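Acetoin utilization protein (PDB 2Q04) probably acts as a GNAT-type acetyltransferase, transferring acetyl groups from acetyl-coenzyme A in acetoin utilization. Local coordinates at residues 7-12 and 18-23; 71-76 and 105-110; 85-90 and 130-135. One frame throughout, in Å; residues are numbered along the deposited sequence.

Contact 1 of 3, residues 7-12 and 18-23; sequences FNHRTL and PVEIEG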
loop_
_atom_site.group_PDB
_atom_site.type_symbol
_atom_site.label_atom_id
_atom_site.label_comp_id
_atom_site.label_asym_id
_atom_site.label_seq_id
_atom_site.Cartn_x
_atom_site.Cartn_y
_atom_site.Cartn_z
ATOM N N PHE A 7 5.553 -16.442 0.553
ATOM C CA PHE A 7 6.667 -15.628 1.011
ATOM C C PHE A 7 7.676 -15.453 -0.110
ATOM O O PHE A 7 8.098 -16.419 -0.727
ATOM C CB PHE A 7 7.353 -16.286 2.219
ATOM C CG PHE A 7 8.548 -15.520 2.727
ATOM C CD1 PHE A 7 8.399 -14.523 3.686
ATOM C CD2 PHE A 7 9.815 -15.772 2.226
ATOM C CE1 PHE A 7 9.498 -13.810 4.146
ATOM C CE2 PHE A 7 10.914 -15.049 2.677
ATOM C CZ PHE A 7 10.753 -14.076 3.639
ATOM N N ASN A 8 8.052 -14.212 -0.370
ATOM C CA ASN A 8 9.065 -13.917 -1.370
ATOM C C ASN A 8 10.128 -13.024 -0.795
ATOM O O ASN A 8 9.896 -12.342 0.186
ATOM C CB ASN A 8 8.428 -13.274 -2.594
ATOM C CG ASN A 8 7.611 -14.257 -3.399
ATOM O OD1 ASN A 8 8.163 -15.114 -4.104
ATOM N ND2 ASN A 8 6.289 -14.165 -3.283
ATOM N N HIS A 9 11.310 -13.052 -1.397
ATOM C CA HIS A 9 12.448 -12.317 -0.878
ATOM C C HIS A 9 13.397 -11.889 -1.981
ATOM O O HIS A 9 13.712 -12.662 -2.870
ATOM C CB HIS A 9 13.217 -13.183 0.127
ATOM C CG HIS A 9 14.575 -12.652 0.463
ATOM N ND1 HIS A 9 15.677 -12.878 -0.329
ATOM C CD2 HIS A 9 15.000 -11.870 1.484
ATOM C CE1 HIS A 9 16.720 -12.255 0.185
ATOM N NE2 HIS A 9 16.336 -11.642 1.289
ATOM N N ARG A 10 13.865 -10.650 -1.897
ATOM C CA ARG A 10 14.950 -10.164 -2.746
ATOM C C ARG A 10 15.846 -9.248 -1.908
ATOM O O ARG A 10 15.374 -8.585 -0.977
ATOM C CB ARG A 10 14.401 -9.385 -3.949
ATOM C CG ARG A 10 13.525 -10.202 -4.910
ATOM C CD ARG A 10 14.327 -11.193 -5.706
ATOM N NE ARG A 10 13.537 -11.785 -6.794
ATOM C CZ ARG A 10 12.683 -12.811 -6.650
ATOM N NH1 ARG A 10 12.480 -13.363 -5.458
ATOM N NH2 ARG A 10 12.021 -13.279 -7.708
ATOM N N THR A 11 17.138 -9.252 -2.206
ATOM C CA THR A 11 18.068 -8.347 -1.558
ATOM C C THR A 11 18.308 -7.145 -2.451
ATOM O O THR A 11 18.718 -7.285 -3.590
ATOM C CB THR A 11 19.401 -9.027 -1.268
ATOM O OG1 THR A 11 19.200 -10.093 -0.332
ATOM C CG2 THR A 11 20.408 -8.024 -0.687
ATOM N N LEU A 12 17.996 -5.966 -1.939
ATOM C CA LEU A 12 18.192 -4.736 -2.674
ATOM C C LEU A 12 19.435 -4.060 -2.156
ATOM O O LEU A 12 19.602 -3.897 -0.950
ATOM C CB LEU A 12 16.976 -3.805 -2.501
ATOM C CG LEU A 12 17.031 -2.477 -3.271
ATOM C CD1 LEU A 12 17.188 -2.727 -4.759
ATOM C CD2 LEU A 12 15.802 -1.636 -3.001
ATOM N N PRO A 18 23.182 -3.661 2.050
ATOM C CA PRO A 18 21.969 -4.136 1.366
ATOM C C PRO A 18 20.733 -4.198 2.260
ATOM O O PRO A 18 20.845 -4.316 3.476
ATOM C CB PRO A 18 22.360 -5.555 0.901
ATOM C CG PRO A 18 23.755 -5.828 1.514
ATOM C CD PRO A 18 24.021 -4.773 2.504
ATOM N N VAL A 19 19.569 -4.198 1.634
ATOM C CA VAL A 19 18.293 -4.217 2.353
ATOM C C VAL A 19 17.491 -5.434 1.926
ATOM O O VAL A 19 17.345 -5.700 0.738
ATOM C CB VAL A 19 17.445 -2.912 2.055
ATOM C CG1 VAL A 19 16.145 -2.931 2.833
ATOM C CG2 VAL A 19 18.251 -1.655 2.386
ATOM N N GLU A 20 16.980 -6.179 2.897
ATOM C CA GLU A 20 16.200 -7.364 2.603
ATOM C C GLU A 20 14.744 -6.996 2.429
ATOM O O GLU A 20 14.108 -6.417 3.337
ATOM C CB GLU A 20 16.360 -8.414 3.703
ATOM C CG GLU A 20 17.810 -8.690 4.087
ATOM C CD GLU A 20 18.720 -8.886 2.878
ATOM O OE1 GLU A 20 18.315 -9.591 1.928
ATOM O OE2 GLU A 20 19.843 -8.335 2.883
ATOM N N ILE A 21 14.224 -7.286 1.246
ATOM C CA ILE A 21 12.850 -6.986 0.912
ATOM C C ILE A 21 12.084 -8.281 0.798
ATOM O O ILE A 21 12.318 -9.070 -0.109
ATOM C CB ILE A 21 12.772 -6.196 -0.384
ATOM C CG1 ILE A 21 13.502 -4.858 -0.194
ATOM C CG2 ILE A 21 11.306 -5.957 -0.784
ATOM C CD1 ILE A 21 13.558 -4.042 -1.378
ATOM N N GLU A 22 11.170 -8.506 1.739
ATOM C CA GLU A 22 10.558 -9.797 1.879
ATOM C C GLU A 22 9.172 -9.735 2.511
ATOM O O GLU A 22 8.869 -8.839 3.301
ATOM C CB GLU A 22 11.458 -10.683 2.731
ATOM C CG GLU A 22 11.645 -10.155 4.168
ATOM C CD GLU A 22 12.701 -10.893 4.937
ATOM O OE1 GLU A 22 13.730 -11.269 4.339
ATOM O OE2 GLU A 22 12.529 -11.058 6.157
ATOM N N GLY A 23 8.365 -10.751 2.210
ATOM C CA GLY A 23 7.054 -10.907 2.809
ATOM C C GLY A 23 6.153 -11.736 1.914
ATOM O O GLY A 23 6.566 -12.130 0.815
HETATM O O HOH W 1 5.253 -11.811 -1.860
#
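Glu20 OE1 is shared by two side chains of the opposite strand, His9 and Thr11. The imidazole gives its NE2 hydrogen to OE1 at 2.9 Å, meeting the anti lone pair, and ring and carboxylate are nearly coplanar (12° apart). The bond is somewhat bent, 144° at the hydrogen. Thr11 OG1 donates to the same oxygen, though the modelled separation is so short that its exact length is doubtful, while Thr11 CG2 lies against Pro18 CB. A bend at chi2 (-47°) folds the Glu20 chain back so that the carboxylate reaches both donors. A valine here removes the shared acceptor, and would probably leave His9 NE2 and Thr11 OG1 without a mate and the imidazole freer to turn.

Beyond His9, the ring of Phe7, just before the strand, touches Glu22 CB with CZ (3.6 Å). The Glu22 carboxylate is held by a salt bridge from OE1 to Arg67, and that oxygen also lies 3.2 Å from His9 CD2 at the imidazole edge.

Leu12 CB and Ile21 CD1 meet at 3.6 Å on the other face, which helix 112-121 covers around Asn8 and Ile21. Behind the side chains, the hydrogen-bonded pairs Asn8-Gly23, Arg10-Ile21 and Leu12-Val19 each form two backbone bonds; Val19 N to Leu12 O measures 2.6 Å. Asn8 ND2 bonds to Gln6 OE1 and to a water lying near Gly23 O. The whole is an antiparallel beta hairpin at the end of the mixed sheet, with strand 19-23 passing the pairing on to strand 62-68.

Contact 2 of 3, residues 71-76 and 105-110; sequences DIIGYV and ARFRGQ
Ile73 lays its delta methyl over one face of the Phe107 ring, a CH-pi contact in which CD1 stands 3.8 Å from the ring centroid and 14° off the normal. The first torsion of the isoleucine makes this possible: CG1 sits between the backbone N and the carbonyl carbon (chi1 62°), and CD1 lies over the face, displaced toward the rim, with Phe107 CG at 3.7 Å. The other branch, CG2, touches the ring at Phe107 CE2, 3.7 Å away, so both branches of Ile73 are used on one ring.

Arg106 adds a smaller contact. Its chain is extended from CG to NE and brings NH2 to 3.8 Å from Ile73 CG2. The guanidinium turns a face to Phe107 CE2, which stands 3.0 Å above its plane, and NH2 in return lies in the plane of the phenyl ring at its edge; the arginine therefore meets the border of the ring, not its pi face. A salt bridge from NH1 to Asp36 holds the charged end.

Both partners sit at irregularities of the backbone. A classic beta bulge of strand 71-79 sets Ile73 and Gly74 together across from Ala66, while Phe107 ends a short 3-10 segment and begins a type II turn to Gln110, with Gly109 at its positive-phi position. Ile112 of the following helix touches both Ile73 and Phe107. In GNAT relatives this loop before the helix belongs to the acetyl-CoA pyrophosphate-binding motif. A backbone hydrogen bond joins Ile73 to Ala104, just ahead of the loop; between 71-76 and 105-110 themselves the side-chain contact rests on shape and dispersion, and the nearby charge is paired with Asp36 instead of with strand 71-76.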
loop_
_atom_site.group_PDB
_atom_site.type_symbol
_atom_site.label_atom_id
_atom_site.label_comp_id
_atom_site.label_asym_id
_atom_site.label_seq_id
_atom_site.Cartn_x
_atom_site.Cartn_y
_atom_site.Cartn_z
ATOM N N ASP A 71 15.922 -4.395 12.079
ATOM C CA ASP A 71 15.346 -3.066 11.884
ATOM C C ASP A 71 14.529 -2.944 10.578
ATOM O O ASP A 71 15.070 -3.073 9.481
ATOM C CB ASP A 71 16.457 -2.013 11.900
ATOM C CG ASP A 71 17.182 -1.948 13.232
ATOM O OD1 ASP A 71 16.508 -1.786 14.265
ATOM O OD2 ASP A 71 18.427 -2.045 13.244
ATOM N N ILE A 72 13.233 -2.652 10.720
ATOM C CA ILE A 72 12.364 -2.390 9.565
ATOM C C ILE A 72 12.490 -0.920 9.165
ATOM O O ILE A 72 12.094 -0.031 9.918
ATOM C CB ILE A 72 10.878 -2.675 9.888
ATOM C CG1 ILE A 72 10.693 -4.110 10.369
ATOM C CG2 ILE A 72 10.025 -2.423 8.665
ATOM C CD1 ILE A 72 9.318 -4.381 10.962
ATOM N N ILE A 73 13.033 -0.670 7.978
ATOM C CA ILE A 73 13.242 0.710 7.501
ATOM C C ILE A 73 12.233 1.079 6.416
ATOM O O ILE A 73 12.297 2.154 5.833
ATOM C CB ILE A 73 14.732 0.939 6.991
ATOM C CG1 ILE A 73 15.070 0.033 5.793
ATOM C CG2 ILE A 73 15.700 0.675 8.098
ATOM C CD1 ILE A 73 14.634 0.585 4.449
ATOM N N GLY A 74 11.279 0.195 6.187
ATOM C CA GLY A 74 10.239 0.431 5.226
ATOM C C GLY A 74 9.259 -0.721 5.206
ATOM O O GLY A 74 9.582 -1.826 5.628
ATOM N N TYR A 75 8.053 -0.461 4.718
ATOM C CA TYR A 75 7.030 -1.485 4.647
ATOM C C TYR A 75 5.941 -1.113 3.660
ATOM O O TYR A 75 5.819 0.042 3.247
ATOM C CB TYR A 75 6.404 -1.703 6.019
ATOM C CG TYR A 75 5.682 -0.481 6.558
ATOM C CD1 TYR A 75 4.374 -0.191 6.169
ATOM C CD2 TYR A 75 6.308 0.381 7.466
ATOM C CE1 TYR A 75 3.709 0.930 6.660
ATOM C CE2 TYR A 75 5.653 1.503 7.963
ATOM C CZ TYR A 75 4.351 1.772 7.557
ATOM O OH TYR A 75 3.694 2.874 8.040
ATOM N N VAL A 76 5.140 -2.105 3.294
ATOM C CA VAL A 76 3.955 -1.884 2.515
ATOM C C VAL A 76 2.901 -2.864 2.999
ATOM O O VAL A 76 3.206 -4.042 3.236
ATOM C CB VAL A 76 4.218 -2.058 0.989
ATOM C CG1 VAL A 76 4.685 -3.470 0.673
ATOM C CG2 VAL A 76 2.971 -1.715 0.195
ATOM N N ALA A 105 13.214 8.281 5.754
ATOM C CA ALA A 105 13.685 9.391 4.903
ATOM C C ALA A 105 15.116 9.194 4.357
ATOM O O ALA A 105 15.385 9.486 3.188
ATOM C CB ALA A 105 13.596 10.706 5.672
ATOM N N ARG A 106 16.021 8.700 5.200
ATOM C CA ARG A 106 17.426 8.526 4.796
ATOM C C ARG A 106 17.595 7.457 3.701
ATOM O O ARG A 106 18.642 7.391 3.049
ATOM C CB ARG A 106 18.307 8.187 6.009
ATOM C CG ARG A 106 18.108 6.787 6.569
ATOM C CD ARG A 106 19.121 6.500 7.693
ATOM N NE ARG A 106 19.078 5.103 8.139
ATOM C CZ ARG A 106 18.152 4.598 8.958
ATOM N NH1 ARG A 106 17.156 5.369 9.407
ATOM N NH2 ARG A 106 18.203 3.311 9.307
ATOM N N PHE A 107 16.563 6.624 3.513
ATOM C CA PHE A 107 16.575 5.581 2.467
ATOM C C PHE A 107 15.841 6.020 1.184
ATOM O O PHE A 107 15.711 5.240 0.233
ATOM C CB PHE A 107 15.954 4.286 3.000
ATOM C CG PHE A 107 16.890 3.468 3.816
ATOM C CD1 PHE A 107 17.783 2.596 3.206
ATOM C CD2 PHE A 107 16.905 3.575 5.192
ATOM C CE1 PHE A 107 18.663 1.840 3.961
ATOM C CE2 PHE A 107 17.787 2.818 5.952
ATOM C CZ PHE A 107 18.666 1.955 5.333
ATOM N N ARG A 108 15.384 7.264 1.154
ATOM C CA ARG A 108 14.676 7.776 -0.004
ATOM C C ARG A 108 15.621 7.873 -1.188
ATOM O O ARG A 108 16.804 8.163 -1.021
ATOM C CB ARG A 108 14.074 9.152 0.300
ATOM N N GLY A 109 15.101 7.585 -2.382
ATOM C CA GLY A 109 15.896 7.665 -3.621
ATOM C C GLY A 109 16.652 6.376 -3.957
ATOM O O GLY A 109 17.359 6.312 -4.967
ATOM N N GLN A 110 16.492 5.349 -3.112
ATOM C CA GLN A 110 17.167 4.066 -3.319
ATOM C C GLN A 110 16.210 3.026 -3.932
ATOM O O GLN A 110 16.523 1.832 -3.984
ATOM C CB GLN A 110 17.727 3.548 -2.000
ATOM C CG GLN A 110 18.745 4.478 -1.353
ATOM C CD GLN A 110 19.974 4.729 -2.236
ATOM O OE1 GLN A 110 20.459 5.851 -2.331
ATOM N NE2 GLN A 110 20.463 3.680 -2.891
#

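Contact 3 of 3, residues 85-90 and 130-135; sequences ETWSEG and LILTTE. With CA (calcium ion), chain H; CA (calcium ion), chain G; EDO (1,2-ethanediol), chain J.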
loop_
_atom_site.group_PDB
_atom_site.type_symbol
_atom_site.label_atom_id
_atom_site.label_comp_id
_atom_site.label_asym_id
_atom_site.label_seq_id
_atom_site.Cartn_x
_atom_site.Cartn_y
_atom_site.Cartn_z
ATOM N N GLU A 85 -14.923 3.379 5.566
ATOM C CA GLU A 85 -14.624 4.157 4.369
ATOM C C GLU A 85 -15.440 3.566 3.229
ATOM O O GLU A 85 -15.933 2.449 3.341
ATOM C CB GLU A 85 -13.122 4.110 4.046
ATOM C CG GLU A 85 -12.233 4.846 5.082
ATOM C CD GLU A 85 -10.789 5.074 4.585
ATOM O OE1 GLU A 85 -10.320 4.308 3.703
ATOM O OE2 GLU A 85 -10.131 6.023 5.081
ATOM N N THR A 86 -15.592 4.310 2.139
ATOM C CA THR A 86 -16.491 3.877 1.047
ATOM C C THR A 86 -15.992 2.635 0.286
ATOM O O THR A 86 -16.790 1.872 -0.253
ATOM C CB THR A 86 -16.775 5.028 0.028
ATOM O OG1 THR A 86 -17.768 4.594 -0.924
ATOM C CG2 THR A 86 -15.518 5.439 -0.707
ATOM N N TRP A 87 -14.696 2.380 0.345
ATOM C CA TRP A 87 -14.086 1.321 -0.462
ATOM C C TRP A 87 -14.454 -0.117 0.004
ATOM O O TRP A 87 -14.195 -1.077 -0.708
ATOM C CB TRP A 87 -12.560 1.510 -0.497
ATOM C CG TRP A 87 -12.193 2.913 -0.749
ATOM C CD1 TRP A 87 -11.697 3.805 0.159
ATOM C CD2 TRP A 87 -12.466 3.660 -1.933
ATOM N NE1 TRP A 87 -11.584 5.047 -0.410
ATOM C CE2 TRP A 87 -12.055 4.989 -1.694
ATOM C CE3 TRP A 87 -12.998 3.334 -3.183
ATOM C CZ2 TRP A 87 -12.163 5.993 -2.662
ATOM C CZ3 TRP A 87 -13.098 4.328 -4.144
ATOM C CH2 TRP A 87 -12.687 5.644 -3.874
ATOM N N SER A 88 -15.127 -0.234 1.158
ATOM C CA SER A 88 -15.483 -1.540 1.707
ATOM C C SER A 88 -16.948 -1.907 1.465
ATOM O O SER A 88 -17.389 -2.972 1.867
ATOM C CB SER A 88 -15.190 -1.582 3.212
ATOM O OG SER A 88 -16.004 -0.671 3.922
ATOM N N GLU A 89 -17.693 -1.033 0.806
ATOM C CA GLU A 89 -19.121 -1.287 0.557
ATOM C C GLU A 89 -19.351 -2.573 -0.249
ATOM O O GLU A 89 -18.527 -2.954 -1.085
ATOM C CB GLU A 89 -19.752 -0.119 -0.185
ATOM C CG GLU A 89 -20.150 1.021 0.678
ATOM C CD GLU A 89 -21.112 1.957 -0.012
ATOM O OE1 GLU A 89 -21.508 1.673 -1.169
ATOM O OE2 GLU A 89 -21.494 2.960 0.609
ATOM N N GLY A 90 -20.485 -3.223 -0.003
ATOM C CA GLY A 90 -20.854 -4.418 -0.744
ATOM C C GLY A 90 -20.104 -5.648 -0.284
ATOM O O GLY A 90 -19.185 -5.563 0.527
ATOM N N LEU A 130 -8.459 -7.083 -7.178
ATOM C CA LEU A 130 -8.405 -5.717 -7.609
ATOM C C LEU A 130 -7.850 -4.923 -6.407
ATOM O O LEU A 130 -8.510 -4.819 -5.352
ATOM C CB LEU A 130 -9.814 -5.214 -8.011
ATOM C CG LEU A 130 -9.881 -3.826 -8.679
ATOM C CD1 LEU A 130 -11.202 -3.636 -9.461
ATOM C CD2 LEU A 130 -9.695 -2.714 -7.647
ATOM N N ILE A 131 -6.605 -4.459 -6.530
ATOM C CA ILE A 131 -5.922 -3.793 -5.419
ATOM C C ILE A 131 -5.981 -2.274 -5.582
ATOM O O ILE A 131 -5.328 -1.709 -6.452
ATOM C CB ILE A 131 -4.428 -4.257 -5.313
ATOM C CG1 ILE A 131 -4.352 -5.787 -5.249
ATOM C CG2 ILE A 131 -3.742 -3.630 -4.068
ATOM C CD1 ILE A 131 -2.949 -6.345 -5.460
ATOM N N LEU A 132 -6.781 -1.628 -4.756
ATOM C CA LEU A 132 -6.907 -0.195 -4.803
ATOM C C LEU A 132 -6.109 0.426 -3.682
ATOM O O LEU A 132 -5.735 -0.248 -2.737
ATOM C CB LEU A 132 -8.399 0.228 -4.727
ATOM C CG LEU A 132 -9.243 -0.140 -3.468
ATOM C CD1 LEU A 132 -8.918 0.758 -2.270
ATOM C CD2 LEU A 132 -10.724 -0.041 -3.795
ATOM N N THR A 133 -5.828 1.713 -3.805
ATOM C CA THR A 133 -5.096 2.439 -2.769
ATOM C C THR A 133 -5.471 3.918 -2.810
ATOM O O THR A 133 -5.834 4.446 -3.861
ATOM C CB THR A 133 -3.506 2.275 -2.942
ATOM O OG1 THR A 133 -2.865 2.414 -1.675
ATOM C CG2 THR A 133 -2.948 3.291 -3.890
ATOM N N THR A 134 -5.407 4.565 -1.658
ATOM C CA THR A 134 -5.708 5.980 -1.547
ATOM C C THR A 134 -4.520 6.707 -0.973
ATOM O O THR A 134 -3.892 6.226 -0.033
ATOM C CB THR A 134 -6.883 6.212 -0.624
ATOM O OG1 THR A 134 -6.639 5.558 0.630
ATOM C CG2 THR A 134 -8.158 5.670 -1.237
ATOM N N GLU A 135 -4.209 7.875 -1.539
ATOM C CA GLU A 135 -3.076 8.700 -1.073
ATOM C C GLU A 135 -3.541 10.141 -0.867
ATOM O O GLU A 135 -4.116 10.738 -1.762
ATOM C CB GLU A 135 -1.924 8.652 -2.092
ATOM C CG GLU A 135 -1.142 7.310 -2.106
ATOM C CD GLU A 135 -0.240 7.128 -0.873
ATOM O OE1 GLU A 135 0.149 8.146 -0.272
ATOM O OE2 GLU A 135 0.078 5.960 -0.512
HETATM CA CA CA H . -16.870 -5.381 1.259
HETATM CA CA CA G . -3.380 4.754 1.851
HETATM C C1 EDO J . 3.790 8.560 1.775
HETATM O O1 EDO J . 3.281 8.348 0.438
HETATM C C2 EDO J . 3.054 7.680 2.766
HETATM O O2 EDO J . 3.216 8.201 4.083
HETATM O O HOH W 2 -1.846 4.152 0.058
HETATM O O HOH W 3 -4.951 2.997 0.640
HETATM O O HOH W 4 -4.802 5.707 3.969
#
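Trp87 packs against Leu132 and Thr134 of strand 130-135, joining the 3-10 turn of loop 85-90 to the strand that, in the GNAT fold, runs parallel to strand 95-103. The contact across the segments is apolar. Leu132 CD2 meets Trp87 CB at 4.1 Å and also lies near CE3, whereas Thr134 CG2 approaches the pyrrole part of the indole, 3.6 Å from NE1. Both methyls reach the ring obliquely. Thr86 CG2 covers the centre of one indole face, and Leu183 and Arg203 also touch Trp87.

Thr134 serves two purposes: with OG1 between the backbone N and the carbonyl carbon (chi1 53°), CG2 is left to face the tryptophan, while the carbonyl oxygen binds a calcium ion at 2.5 Å. Gly99 O of the neighbouring strand and three waters complete the ligands found for this ion. Thr134 N donates to one of those waters. A second calcium is held on the loop by Ser88 O and by Gly90 O (2.4 Å).

The remaining hydrogen bonds involve Thr133 and Glu135. Glu135 OE1 is bonded to Trp140 NE1 and accepts from an ethanediol, probably from the crystallisation liquor, and another calcium-bound water donates both to Thr133 OG1 and to Glu135 OE2, each at 2.7 Å.

Overall arrangement
All three contacts reach the same mixed sheet. Contact 1 closes first along the chain; contacts 2 and 3 then interleave, their four segments alternating within the GNAT region. Contacts 1 and 2 are neighbours, with centres 13 Å apart, and touch where Val19 packs on Phe107 and Ile73, so the hairpin and the loop before helix 112-121 share one packed region. Contact 3 lies across the chain's centre, 27 Å from contact 1 and 25 Å from contact 2 between centres. Strand 95-103 bridges the halves, pairing with strands 71-79 and 130-135; GNAT enzymes usually seat acetyl-CoA between the strands corresponding to 95-103 and 130-135, so the cofactor probably binds there.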